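Local atomic coordinates of quinone reductase (PDB entry 4GI5), a protein that binds FAD in a flavodoxin-like fold and probably reduces quinones with electrons from NAD(P)H. Residues G166-L171 with T240-E245; F208-P213 with I247-Q252; F120-F125 with V173-W178. One frame throughout, in Å; residues are numbered along the deposited sequence.

Interaction 1. Residues G166-L171 with T240-E245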
loop_
_atom_site.group_PDB
_atom_site.type_symbol
_atom_site.label_atom_id
_atom_site.label_comp_id
_atom_site.label_asym_id
_atom_site.label_seq_id
_atom_site.Cartn_x
_atom_site.Cartn_y
_atom_site.Cartn_z
ATOM N N GLY B 166 -19.147 -11.628 9.697
ATOM C CA GLY B 166 -19.875 -11.220 10.907
ATOM C C GLY B 166 -19.250 -10.068 11.626
ATOM O O GLY B 166 -19.802 -9.578 12.651
ATOM N N LYS B 167 -18.029 -9.677 11.206
ATOM C CA LYS B 167 -17.339 -8.566 11.903
ATOM C C LYS B 167 -17.403 -7.405 10.984
ATOM O O LYS B 167 -17.612 -7.550 9.770
ATOM C CB LYS B 167 -15.843 -8.874 12.184
ATOM C CG LYS B 167 -15.604 -10.117 12.977
ATOM C CD LYS B 167 -14.149 -10.418 13.258
ATOM C CE LYS B 167 -13.908 -11.820 13.827
ATOM N NZ LYS B 167 -14.399 -11.848 15.212
ATOM N N ARG B 168 -17.227 -6.199 11.531
ATOM C CA ARG B 168 -17.235 -4.916 10.753
ATOM C C ARG B 168 -15.830 -4.317 10.898
ATOM O O ARG B 168 -15.143 -4.545 11.872
ATOM C CB ARG B 168 -18.239 -3.936 11.350
ATOM C CG ARG B 168 -19.674 -4.333 11.012
ATOM C CD ARG B 168 -20.747 -3.426 11.745
ATOM N NE ARG B 168 -21.980 -3.642 10.884
ATOM C CZ ARG B 168 -22.785 -2.727 10.316
ATOM N NH1 ARG B 168 -22.697 -1.400 10.552
ATOM N NH2 ARG B 168 -23.752 -3.157 9.509
ATOM N N ALA B 169 -15.421 -3.603 9.870
ATOM C CA ALA B 169 -14.090 -2.882 9.850
ATOM C C ALA B 169 -14.285 -1.514 9.259
ATOM O O ALA B 169 -15.177 -1.219 8.416
ATOM C CB ALA B 169 -13.090 -3.733 9.034
HETATM N N MSE B 170 -13.459 -0.561 9.662
HETATM C CA MSE B 170 -13.526 0.823 9.164
HETATM C C MSE B 170 -12.084 1.391 9.236
HETATM O O MSE B 170 -11.332 1.040 10.160
HETATM C CB MSE B 170 -14.330 1.665 10.166
HETATM C CG MSE B 170 -14.483 3.027 9.622
HETATM SE SE MSE B 170 -15.655 4.082 10.922
HETATM C CE MSE B 170 -14.475 4.442 12.438
ATOM N N LEU B 171 -11.734 2.243 8.308
ATOM C CA LEU B 171 -10.503 2.988 8.381
ATOM C C LEU B 171 -10.771 4.391 8.948
ATOM O O LEU B 171 -11.765 5.037 8.604
ATOM C CB LEU B 171 -10.005 3.183 6.965
ATOM C CG LEU B 171 -9.737 1.935 6.045
ATOM C CD1 LEU B 171 -9.138 2.278 4.711
ATOM C CD2 LEU B 171 -8.887 0.938 6.757
ATOM N N THR B 240 -22.371 5.235 15.456
ATOM C CA THR B 240 -23.227 4.573 14.480
ATOM C C THR B 240 -22.549 3.328 13.867
ATOM O O THR B 240 -22.991 2.853 12.840
ATOM C CB THR B 240 -23.611 5.576 13.358
ATOM O OG1 THR B 240 -22.438 6.202 12.787
ATOM C CG2 THR B 240 -24.522 6.724 13.850
ATOM N N LEU B 241 -21.497 2.806 14.494
ATOM C CA LEU B 241 -20.741 1.709 13.941
ATOM C C LEU B 241 -21.578 0.512 13.516
ATOM O O LEU B 241 -21.235 -0.212 12.534
ATOM C CB LEU B 241 -19.703 1.216 14.892
ATOM C CG LEU B 241 -18.533 2.102 15.061
ATOM C CD1 LEU B 241 -17.662 1.618 16.202
ATOM C CD2 LEU B 241 -17.713 2.099 13.776
ATOM N N TRP B 242 -22.637 0.269 14.285
ATOM C CA TRP B 242 -23.504 -0.893 14.040
ATOM C C TRP B 242 -24.799 -0.501 13.333
ATOM O O TRP B 242 -25.576 -1.349 13.121
ATOM C CB TRP B 242 -23.773 -1.669 15.322
ATOM C CG TRP B 242 -22.514 -2.191 15.779
ATOM C CD1 TRP B 242 -21.881 -3.326 15.327
ATOM C CD2 TRP B 242 -21.608 -1.554 16.712
ATOM N NE1 TRP B 242 -20.654 -3.445 15.958
ATOM C CE2 TRP B 242 -20.470 -2.390 16.828
ATOM C CE3 TRP B 242 -21.658 -0.386 17.495
ATOM C CZ2 TRP B 242 -19.403 -2.100 17.714
ATOM C CZ3 TRP B 242 -20.537 -0.123 18.356
ATOM C CH2 TRP B 242 -19.407 -0.975 18.354
ATOM N N GLN B 243 -24.978 0.744 12.927
ATOM C CA GLN B 243 -26.114 1.183 12.164
ATOM C C GLN B 243 -25.715 1.575 10.743
ATOM O O GLN B 243 -26.499 1.441 9.867
ATOM C CB GLN B 243 -26.770 2.397 12.821
ATOM C CG GLN B 243 -27.097 2.139 14.260
ATOM C CD GLN B 243 -27.372 3.455 14.992
ATOM O OE1 GLN B 243 -28.093 4.322 14.500
ATOM N NE2 GLN B 243 -26.750 3.622 16.138
ATOM N N THR B 244 -24.457 1.976 10.480
ATOM C CA THR B 244 -24.106 2.528 9.163
ATOM C C THR B 244 -24.118 1.403 8.137
ATOM O O THR B 244 -23.706 0.262 8.474
ATOM C CB THR B 244 -22.641 3.098 9.328
ATOM O OG1 THR B 244 -22.656 4.215 10.228
ATOM C CG2 THR B 244 -22.047 3.550 8.032
ATOM N N GLU B 245 -24.586 1.689 6.959
ATOM C CA GLU B 245 -24.663 0.660 5.911
ATOM C C GLU B 245 -23.177 0.395 5.430
ATOM O O GLU B 245 -22.534 1.332 5.070
ATOM C CB GLU B 245 -25.405 1.224 4.712
ATOM C CG GLU B 245 -25.728 0.228 3.663
ATOM C CD GLU B 245 -26.779 -0.750 4.192
ATOM O OE1 GLU B 245 -27.590 -0.317 5.071
ATOM O OE2 GLU B 245 -26.761 -1.927 3.752
HETATM O O HOH W 1 -26.216 -1.764 8.823
#
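R168 reaches out from its strand and puts one guanidinium nitrogen, NH1, between two backbone carbonyls of the 240-245 loop. The chain runs extended from CG to NE, with CG anti to the carbonyl carbon (chi1 -75°), and this length lets the guanidinium arrive at the loop while the strand stays well back. NH1 donates to L241 O at 2.7 Å, an oxygen lying close to the guanidinium plane, and the N-H points fairly straight at it (162°). The second bond, from NH1 to T244 O at 2.8 Å, is more bent; here the nitrogen lies in the carbonyl plane, while the oxygen is tilted out of the guanidinium plane. Water 1 accepts from R168 NH2 at 2.9 Å and donates to T244 O, so that carbonyl is gripped twice from the same arginine, once directly and once through water. W242 O sits over one guanidinium face. The W242 ring is turned 27° from the guanidinium plane, its CD1 meeting R168 CD at 3.8 Å.

In the flavodoxin-like sheet, strand 168-174 lies between 115-121 and 209-216, and the 240-245 loop follows helix 224-239. The turn is held by T240 O, which accepts from the backbone N of Q243 and from both N and OG1 of T244, the hydroxyl coming from above the carbonyl plane at 3.0 Å from OG1 to O. Deeper in, the selenium of M170 meets L241 CD2 at 4.0 Å, the two buried side chains crossing at about a right angle. E209 OE1 makes a long, weak ion pair with R168 NE.

Interaction 2. Residues F208-P213 with I247-Q252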
loop_
_atom_site.group_PDB
_atom_site.type_symbol
_atom_site.label_atom_id
_atom_site.label_comp_id
_atom_site.label_asym_id
_atom_site.label_seq_id
_atom_site.Cartn_x
_atom_site.Cartn_y
_atom_site.Cartn_z
ATOM N N PHE B 208 -14.755 -9.137 6.252
ATOM C CA PHE B 208 -15.341 -8.045 6.984
ATOM C C PHE B 208 -16.491 -7.448 6.195
ATOM O O PHE B 208 -16.435 -7.400 4.978
ATOM C CB PHE B 208 -14.385 -6.908 7.246
ATOM C CG PHE B 208 -13.378 -7.181 8.362
ATOM C CD1 PHE B 208 -13.730 -7.196 9.705
ATOM C CD2 PHE B 208 -12.050 -7.307 8.073
ATOM C CE1 PHE B 208 -12.752 -7.371 10.671
ATOM C CE2 PHE B 208 -11.114 -7.473 9.036
ATOM C CZ PHE B 208 -11.453 -7.498 10.372
ATOM N N GLU B 209 -17.490 -6.916 6.903
ATOM C CA GLU B 209 -18.357 -5.846 6.339
ATOM C C GLU B 209 -17.575 -4.529 6.495
ATOM O O GLU B 209 -17.242 -4.200 7.631
ATOM C CB GLU B 209 -19.670 -5.789 7.129
ATOM C CG GLU B 209 -20.486 -7.044 6.925
ATOM C CD GLU B 209 -21.903 -6.823 7.455
ATOM O OE1 GLU B 209 -22.034 -6.326 8.594
ATOM O OE2 GLU B 209 -22.851 -7.028 6.700
ATOM N N VAL B 210 -17.298 -3.838 5.385
ATOM C CA VAL B 210 -16.472 -2.676 5.470
ATOM C C VAL B 210 -17.353 -1.421 5.505
ATOM O O VAL B 210 -18.183 -1.191 4.623
ATOM C CB VAL B 210 -15.540 -2.601 4.249
ATOM C CG1 VAL B 210 -14.554 -1.454 4.437
ATOM C CG2 VAL B 210 -14.886 -3.985 4.040
ATOM N N LEU B 211 -17.204 -0.631 6.546
ATOM C CA LEU B 211 -17.909 0.622 6.604
ATOM C C LEU B 211 -17.220 1.674 5.779
ATOM O O LEU B 211 -15.988 1.621 5.597
ATOM C CB LEU B 211 -18.021 1.062 8.053
ATOM C CG LEU B 211 -18.551 0.034 9.020
ATOM C CD1 LEU B 211 -18.694 0.688 10.346
ATOM C CD2 LEU B 211 -19.896 -0.408 8.566
ATOM N N PRO B 212 -17.935 2.718 5.320
ATOM C CA PRO B 212 -17.282 3.857 4.663
ATOM C C PRO B 212 -16.200 4.444 5.521
ATOM O O PRO B 212 -16.369 4.467 6.758
ATOM C CB PRO B 212 -18.428 4.881 4.476
ATOM C CG PRO B 212 -19.633 4.009 4.387
ATOM C CD PRO B 212 -19.418 2.931 5.407
ATOM N N PRO B 213 -15.067 4.771 4.935
ATOM C CA PRO B 213 -13.955 5.279 5.745
ATOM C C PRO B 213 -14.235 6.664 6.299
ATOM O O PRO B 213 -15.007 7.398 5.684
ATOM C CB PRO B 213 -12.821 5.312 4.735
ATOM C CG PRO B 213 -13.480 5.539 3.397
ATOM C CD PRO B 213 -14.739 4.767 3.509
ATOM N N ILE B 247 -20.147 -0.669 2.827
ATOM C CA ILE B 247 -19.903 -0.525 1.393
ATOM C C ILE B 247 -20.427 -1.819 0.725
ATOM O O ILE B 247 -20.069 -2.944 1.141
ATOM C CB ILE B 247 -18.370 -0.394 1.128
ATOM C CG1 ILE B 247 -17.831 0.842 1.839
ATOM C CG2 ILE B 247 -18.035 -0.355 -0.347
ATOM C CD1 ILE B 247 -16.275 0.958 1.828
ATOM N N PRO B 248 -21.181 -1.674 -0.385
ATOM C CA PRO B 248 -21.926 -2.862 -0.906
ATOM C C PRO B 248 -21.018 -3.632 -1.963
ATOM O O PRO B 248 -21.320 -3.762 -3.160
ATOM C CB PRO B 248 -23.177 -2.202 -1.578
ATOM C CG PRO B 248 -22.662 -0.936 -2.117
ATOM C CD PRO B 248 -21.749 -0.419 -0.957
ATOM N N PHE B 249 -19.844 -4.057 -1.499
ATOM C CA PHE B 249 -18.976 -4.812 -2.331
ATOM C C PHE B 249 -19.670 -6.155 -2.709
ATOM O O PHE B 249 -20.351 -6.786 -1.865
ATOM C CB PHE B 249 -17.659 -5.134 -1.629
ATOM C CG PHE B 249 -16.757 -3.936 -1.423
ATOM C CD1 PHE B 249 -16.315 -3.186 -2.505
ATOM C CD2 PHE B 249 -16.189 -3.738 -0.211
ATOM C CE1 PHE B 249 -15.399 -2.135 -2.335
ATOM C CE2 PHE B 249 -15.252 -2.682 -0.050
ATOM C CZ PHE B 249 -14.864 -1.947 -1.076
ATOM N N ARG B 250 -19.378 -6.641 -3.900
ATOM C CA ARG B 250 -20.003 -7.853 -4.437
ATOM C C ARG B 250 -19.301 -9.096 -3.901
ATOM O O ARG B 250 -18.033 -9.197 -3.956
ATOM C CB ARG B 250 -20.009 -7.862 -5.939
ATOM C CG ARG B 250 -20.831 -6.796 -6.606
ATOM C CD ARG B 250 -20.758 -6.987 -8.077
ATOM N NE ARG B 250 -21.345 -5.899 -8.827
ATOM C CZ ARG B 250 -22.646 -5.803 -9.065
ATOM N NH1 ARG B 250 -23.477 -6.736 -8.594
ATOM N NH2 ARG B 250 -23.054 -4.826 -9.807
ATOM N N ARG B 251 -20.014 -10.106 -3.440
ATOM C CA ARG B 251 -19.391 -11.348 -3.046
ATOM C C ARG B 251 -18.835 -12.133 -4.227
ATOM O O ARG B 251 -19.413 -12.133 -5.306
ATOM C CB ARG B 251 -20.325 -12.217 -2.205
ATOM C CG ARG B 251 -20.811 -11.525 -0.958
ATOM C CD ARG B 251 -20.732 -12.394 0.267
ATOM N NE ARG B 251 -21.773 -13.439 0.269
ATOM C CZ ARG B 251 -21.847 -14.432 1.169
ATOM N NH1 ARG B 251 -22.867 -15.331 1.051
ATOM N NH2 ARG B 251 -20.987 -14.589 2.167
ATOM N N GLN B 252 -17.721 -12.829 -4.021
ATOM C CA GLN B 252 -17.103 -13.524 -5.118
ATOM C C GLN B 252 -17.883 -14.789 -5.599
ATOM O O GLN B 252 -18.007 -14.984 -6.785
ATOM C CB GLN B 252 -15.732 -14.046 -4.721
ATOM C CG GLN B 252 -14.971 -14.772 -5.820
ATOM C CD GLN B 252 -13.615 -15.242 -5.333
ATOM O OE1 GLN B 252 -12.562 -14.529 -5.436
ATOM N NE2 GLN B 252 -13.590 -16.444 -4.808
HETATM O O HOH W 2 -18.543 -4.432 2.862
#
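Strand 209-216 is one of the two edge strands of the parallel flavodoxin-like sheet within this chain, and here the extended segment 247-252, part of the long connection after helix 224-239, comes up against it. V210 and I247 carry the contact. I247 N donates to V210 O at 2.7 Å, approaching nearly along the C=O axis. Beside this bond, water 2 accepts from V210 N at 2.9 Å and donates to I247 O at 2.7 Å, so both backbone polar groups of V210 are linked to the same residue, one directly and one through water.

The I247 side chain then folds over the strand. With CG1 anti to its carbonyl carbon (chi1 -61°), the branch passes over V210 O and carries CD1 to V210 CG1 at 3.9 Å; CD1 also meets P213 CD, while CG1 lies near the P212 ring. The other branch, CG2, is 3.5 Å above the plane of the F249 ring, over its centre. That ring turns its edge to V210 CG2, 4.3 Å from CE2. P248 between them is the centre of an inverse gamma turn, which brings I247 and F249 together. L203 and F204 of helix 196-204 also pack on V210.

V210 N and O, on the edge strand, are thus met by water 2 and I247 N in place of a further strand of the sheet, with I247 and F249 supplying apolar cover beside them.

Interaction 3. Residues F120-F125 with V173-W178. With FAD (flavin-adenine dinucleotide), chain H.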
loop_
_atom_site.group_PDB
_atom_site.type_symbol
_atom_site.label_atom_id
_atom_site.label_comp_id
_atom_site.label_asym_id
_atom_site.label_seq_id
_atom_site.Cartn_x
_atom_site.Cartn_y
_atom_site.Cartn_z
ATOM N N PHE B 120 -4.588 5.440 10.895
ATOM C CA PHE B 120 -3.279 5.798 10.370
ATOM C C PHE B 120 -3.268 7.091 9.591
ATOM O O PHE B 120 -4.253 7.465 8.987
ATOM C CB PHE B 120 -2.707 4.664 9.510
ATOM C CG PHE B 120 -3.567 4.277 8.341
ATOM C CD1 PHE B 120 -4.562 3.345 8.512
ATOM C CD2 PHE B 120 -3.346 4.798 7.060
ATOM C CE1 PHE B 120 -5.385 2.986 7.478
ATOM C CE2 PHE B 120 -4.098 4.367 5.978
ATOM C CZ PHE B 120 -5.173 3.503 6.200
ATOM N N PRO B 121 -2.129 7.823 9.611
ATOM C CA PRO B 121 -1.915 8.884 8.617
ATOM C C PRO B 121 -1.695 8.235 7.248
ATOM O O PRO B 121 -1.027 7.193 7.156
ATOM C CB PRO B 121 -0.625 9.567 9.103
ATOM C CG PRO B 121 0.099 8.414 9.768
ATOM C CD PRO B 121 -0.908 7.526 10.389
ATOM N N LEU B 122 -2.212 8.864 6.222
ATOM C CA LEU B 122 -1.920 8.465 4.845
ATOM C C LEU B 122 -0.508 8.816 4.528
ATOM O O LEU B 122 -0.122 10.006 4.557
ATOM C CB LEU B 122 -2.958 9.138 3.908
ATOM C CG LEU B 122 -2.982 8.492 2.523
ATOM C CD1 LEU B 122 -3.481 7.070 2.527
ATOM C CD2 LEU B 122 -3.856 9.373 1.680
ATOM N N TRP B 123 0.334 7.814 4.256
ATOM C CA TRP B 123 1.744 8.046 3.940
ATOM C C TRP B 123 1.963 7.404 2.530
ATOM O O TRP B 123 1.800 6.170 2.387
ATOM C CB TRP B 123 2.705 7.392 4.941
ATOM C CG TRP B 123 2.889 8.176 6.213
ATOM C CD1 TRP B 123 2.314 9.337 6.584
ATOM C CD2 TRP B 123 3.693 7.738 7.361
ATOM N NE1 TRP B 123 2.777 9.723 7.874
ATOM C CE2 TRP B 123 3.584 8.733 8.360
ATOM C CE3 TRP B 123 4.502 6.672 7.582
ATOM C CZ2 TRP B 123 4.251 8.615 9.568
ATOM C CZ3 TRP B 123 5.154 6.519 8.818
ATOM C CH2 TRP B 123 5.036 7.524 9.764
ATOM N N TRP B 124 2.254 8.274 1.575
ATOM C CA TRP B 124 2.496 7.776 0.200
ATOM C C TRP B 124 1.341 6.930 -0.270
ATOM O O TRP B 124 1.490 5.829 -0.786
ATOM C CB TRP B 124 3.873 7.081 0.100
ATOM C CG TRP B 124 4.944 8.089 0.304
ATOM C CD1 TRP B 124 5.724 8.218 1.424
ATOM C CD2 TRP B 124 5.333 9.135 -0.583
ATOM N NE1 TRP B 124 6.544 9.330 1.293
ATOM C CE2 TRP B 124 6.326 9.895 0.053
ATOM C CE3 TRP B 124 4.906 9.537 -1.888
ATOM C CZ2 TRP B 124 6.847 11.042 -0.507
ATOM C CZ3 TRP B 124 5.471 10.659 -2.458
ATOM C CH2 TRP B 124 6.416 11.436 -1.733
ATOM N N PHE B 125 0.194 7.495 -0.035
ATOM C CA PHE B 125 -1.080 6.968 -0.540
ATOM C C PHE B 125 -1.424 5.586 -0.089
ATOM O O PHE B 125 -2.212 4.859 -0.770
ATOM C CB PHE B 125 -1.087 7.078 -2.123
ATOM C CG PHE B 125 -0.816 8.469 -2.604
ATOM C CD1 PHE B 125 -1.782 9.440 -2.445
ATOM C CD2 PHE B 125 0.394 8.891 -3.040
ATOM C CE1 PHE B 125 -1.558 10.739 -2.765
ATOM C CE2 PHE B 125 0.683 10.214 -3.326
ATOM C CZ PHE B 125 -0.300 11.189 -3.198
ATOM N N VAL B 173 -8.435 7.678 8.587
ATOM C CA VAL B 173 -7.277 8.165 7.866
ATOM C C VAL B 173 -7.182 9.674 7.901
ATOM O O VAL B 173 -8.108 10.408 7.638
ATOM C CB VAL B 173 -7.396 7.767 6.382
ATOM C CG1 VAL B 173 -6.158 8.210 5.585
ATOM C CG2 VAL B 173 -7.633 6.254 6.321
ATOM N N THR B 174 -5.989 10.176 8.180
ATOM C CA THR B 174 -5.692 11.575 8.062
ATOM C C THR B 174 -4.767 11.832 6.887
ATOM O O THR B 174 -3.786 11.104 6.738
ATOM C CB THR B 174 -4.972 12.140 9.354
ATOM O OG1 THR B 174 -3.867 11.301 9.674
ATOM C CG2 THR B 174 -5.905 12.141 10.615
ATOM N N ALA B 175 -5.056 12.842 6.098
ATOM C CA ALA B 175 -4.311 13.148 4.890
ATOM C C ALA B 175 -3.897 14.602 4.873
ATOM O O ALA B 175 -4.663 15.510 5.307
ATOM C CB ALA B 175 -5.164 12.806 3.662
ATOM N N GLY B 176 -2.713 14.850 4.365
ATOM C CA GLY B 176 -2.280 16.236 4.192
ATOM C C GLY B 176 -2.906 16.965 3.038
ATOM O O GLY B 176 -3.095 18.190 3.110
ATOM N N GLY B 177 -3.244 16.253 1.960
ATOM C CA GLY B 177 -3.806 16.921 0.777
ATOM C C GLY B 177 -5.245 17.415 1.038
ATOM O O GLY B 177 -5.972 17.006 1.991
ATOM N N TRP B 178 -5.718 18.272 0.119
ATOM C CA TRP B 178 -7.078 18.781 0.213
ATOM C C TRP B 178 -8.099 17.772 -0.256
ATOM O O TRP B 178 -7.830 16.897 -1.127
ATOM C CB TRP B 178 -7.165 20.019 -0.685
ATOM C CG TRP B 178 -6.263 21.097 -0.403
ATOM C CD1 TRP B 178 -5.239 21.177 0.481
ATOM C CD2 TRP B 178 -6.413 22.418 -0.971
ATOM N NE1 TRP B 178 -4.704 22.440 0.450
ATOM C CE2 TRP B 178 -5.418 23.203 -0.444
ATOM C CE3 TRP B 178 -7.302 22.951 -1.888
ATOM C CZ2 TRP B 178 -5.246 24.554 -0.823
ATOM C CZ3 TRP B 178 -7.132 24.283 -2.282
ATOM C CH2 TRP B 178 -6.138 25.057 -1.714
HETATM P PA FAD H . 0.848 15.914 13.326
HETATM O O1A FAD H . 1.116 15.258 14.618
HETATM O O2A FAD H . 1.865 16.416 12.414
HETATM O O5B FAD H . -0.139 17.196 13.568
HETATM C C5B FAD H . -0.834 17.930 12.539
HETATM C C4B FAD H . -1.374 19.189 13.133
HETATM O O4B FAD H . -2.454 18.848 13.972
HETATM C C3B FAD H . -0.340 19.993 13.883
HETATM O O3B FAD H . -0.494 21.325 13.417
HETATM C C2B FAD H . -0.862 19.832 15.280
HETATM O O2B FAD H . -0.459 20.898 16.178
HETATM C C1B FAD H . -2.345 19.697 15.191
HETATM N N9A FAD H . -2.889 19.019 16.399
HETATM C C8A FAD H . -2.393 17.910 17.170
HETATM N N7A FAD H . -3.160 17.633 18.200
HETATM C C5A FAD H . -4.057 18.658 18.132
HETATM C C6A FAD H . -5.148 19.129 18.985
HETATM N N6A FAD H . -5.373 18.341 19.984
HETATM N N1A FAD H . -5.915 20.226 18.654
HETATM C C2A FAD H . -5.644 20.905 17.544
HETATM N N3A FAD H . -4.591 20.535 16.719
HETATM C C4A FAD H . -3.918 19.483 17.023
HETATM N N1 FAD H . -0.651 13.286 2.708
HETATM C C2 FAD H . -1.444 12.929 1.676
HETATM O O2 FAD H . -2.564 13.549 1.427
HETATM N N3 FAD H . -1.100 11.890 0.832
HETATM C C4 FAD H . 0.091 11.269 0.920
HETATM O O4 FAD H . 0.358 10.285 0.217
HETATM C C4X FAD H . 0.961 11.662 1.996
HETATM N N5 FAD H . 2.150 11.014 2.176
HETATM C C5X FAD H . 2.951 11.323 3.308
HETATM C C6 FAD H . 4.049 10.645 3.545
HETATM C C7 FAD H . 4.795 10.844 4.704
HETATM C C7M FAD H . 6.027 10.055 4.962
HETATM C C8 FAD H . 4.412 11.871 5.600
HETATM C C8M FAD H . 5.253 12.145 6.817
HETATM C C9 FAD H . 3.292 12.605 5.366
HETATM C C9A FAD H . 2.503 12.329 4.212
HETATM N N10 FAD H . 1.289 12.946 4.004
HETATM C C10 FAD H . 0.484 12.632 2.917
HETATM C "C1'" FAD H . 0.748 13.935 4.948
HETATM C "C2'" FAD H . 0.170 13.117 6.104
HETATM O "O2'" FAD H . -0.994 12.340 5.810
HETATM C "C3'" FAD H . -0.179 14.047 7.312
HETATM O "O3'" FAD H . 1.112 14.574 7.712
HETATM C "C4'" FAD H . -0.779 13.312 8.518
HETATM O "O4'" FAD H . -2.080 12.926 8.207
HETATM C "C5'" FAD H . -0.899 14.283 9.722
HETATM O "O5'" FAD H . -1.286 13.545 10.837
HETATM P P FAD H . -0.223 13.477 12.090
HETATM O O1P FAD H . -0.889 12.711 13.165
HETATM O O2P FAD H . 1.115 13.034 11.701
HETATM O O3P FAD H . -0.226 15.057 12.431
#
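At the C-terminal ends of two neighbouring parallel strands, paired through F120-V173 and P121-T174, L122 and T174 make the last bond between the strands while L122 O and T174 OG1 hold the ribityl chain of FAD. L122 N donates to T174 O at 2.8 Å, almost straight (175°), while the preceding bond, T174 N to F120 O, is weak. Beyond it the two segments splay apart and the flavin enters. FAD O2' donates to L122 O, and T174 OG1 shares a 2.8 Å hydrogen bond with FAD O4'. T174 holds OG1 between its backbone N and carbonyl carbon (chi1 51°), which turns the hydroxyl to the ribityl chain and against P121 CA.

The isoalloxazine is read by backbone N-H groups from both loops. W124 N donates to FAD N5 at 2.8 Å and F125 N to FAD O4, while G176 N and G177 N donate to FAD N1 and O2. FAD O4 lies over the centre of the F125 ring, 3.3 Å above it, and W123 lays a face on the dimethylbenzene end, with P121 CG on its opposite face.

On the other side of the sheet from P121 and T174, V173 CG2 sits over the face of the F120 ring, a CH-pi contact 4.2 Å from the centroid. N38 of helix 37-51 bonds T174 OG1 and packs on P121, strand 209-216 flanks V173 through L214 and F216, and Y139 and Y205 of the second subunit meet the W124 ring edge-to-face.

How the interactions relate
All three contacts reach the same parallel sheet. Interactions 1 and 2, with centres 10 Å apart, sit on adjacent strands, 168-174 and 209-216, tied by probable hydrogen bonds from L211 N to A169 O (2.8 Å) and from E209 N to K167 O (2.9 Å); the 240-245 and 247-252 segments belong to one connection, which meets strand 168-174 first and then the edge strand 209-216. Interaction 3 lies farther along the strand it shares with interaction 1. Its centre is 22 Å from that of interaction 1 and 21 Å from that of interaction 2, and it alone of the three holds the FAD. L171 CD2 touches F120 CE1 at 4.1 Å, linking interactions 1 and 3, while the side chain of P213 is about 14 Å from FAD.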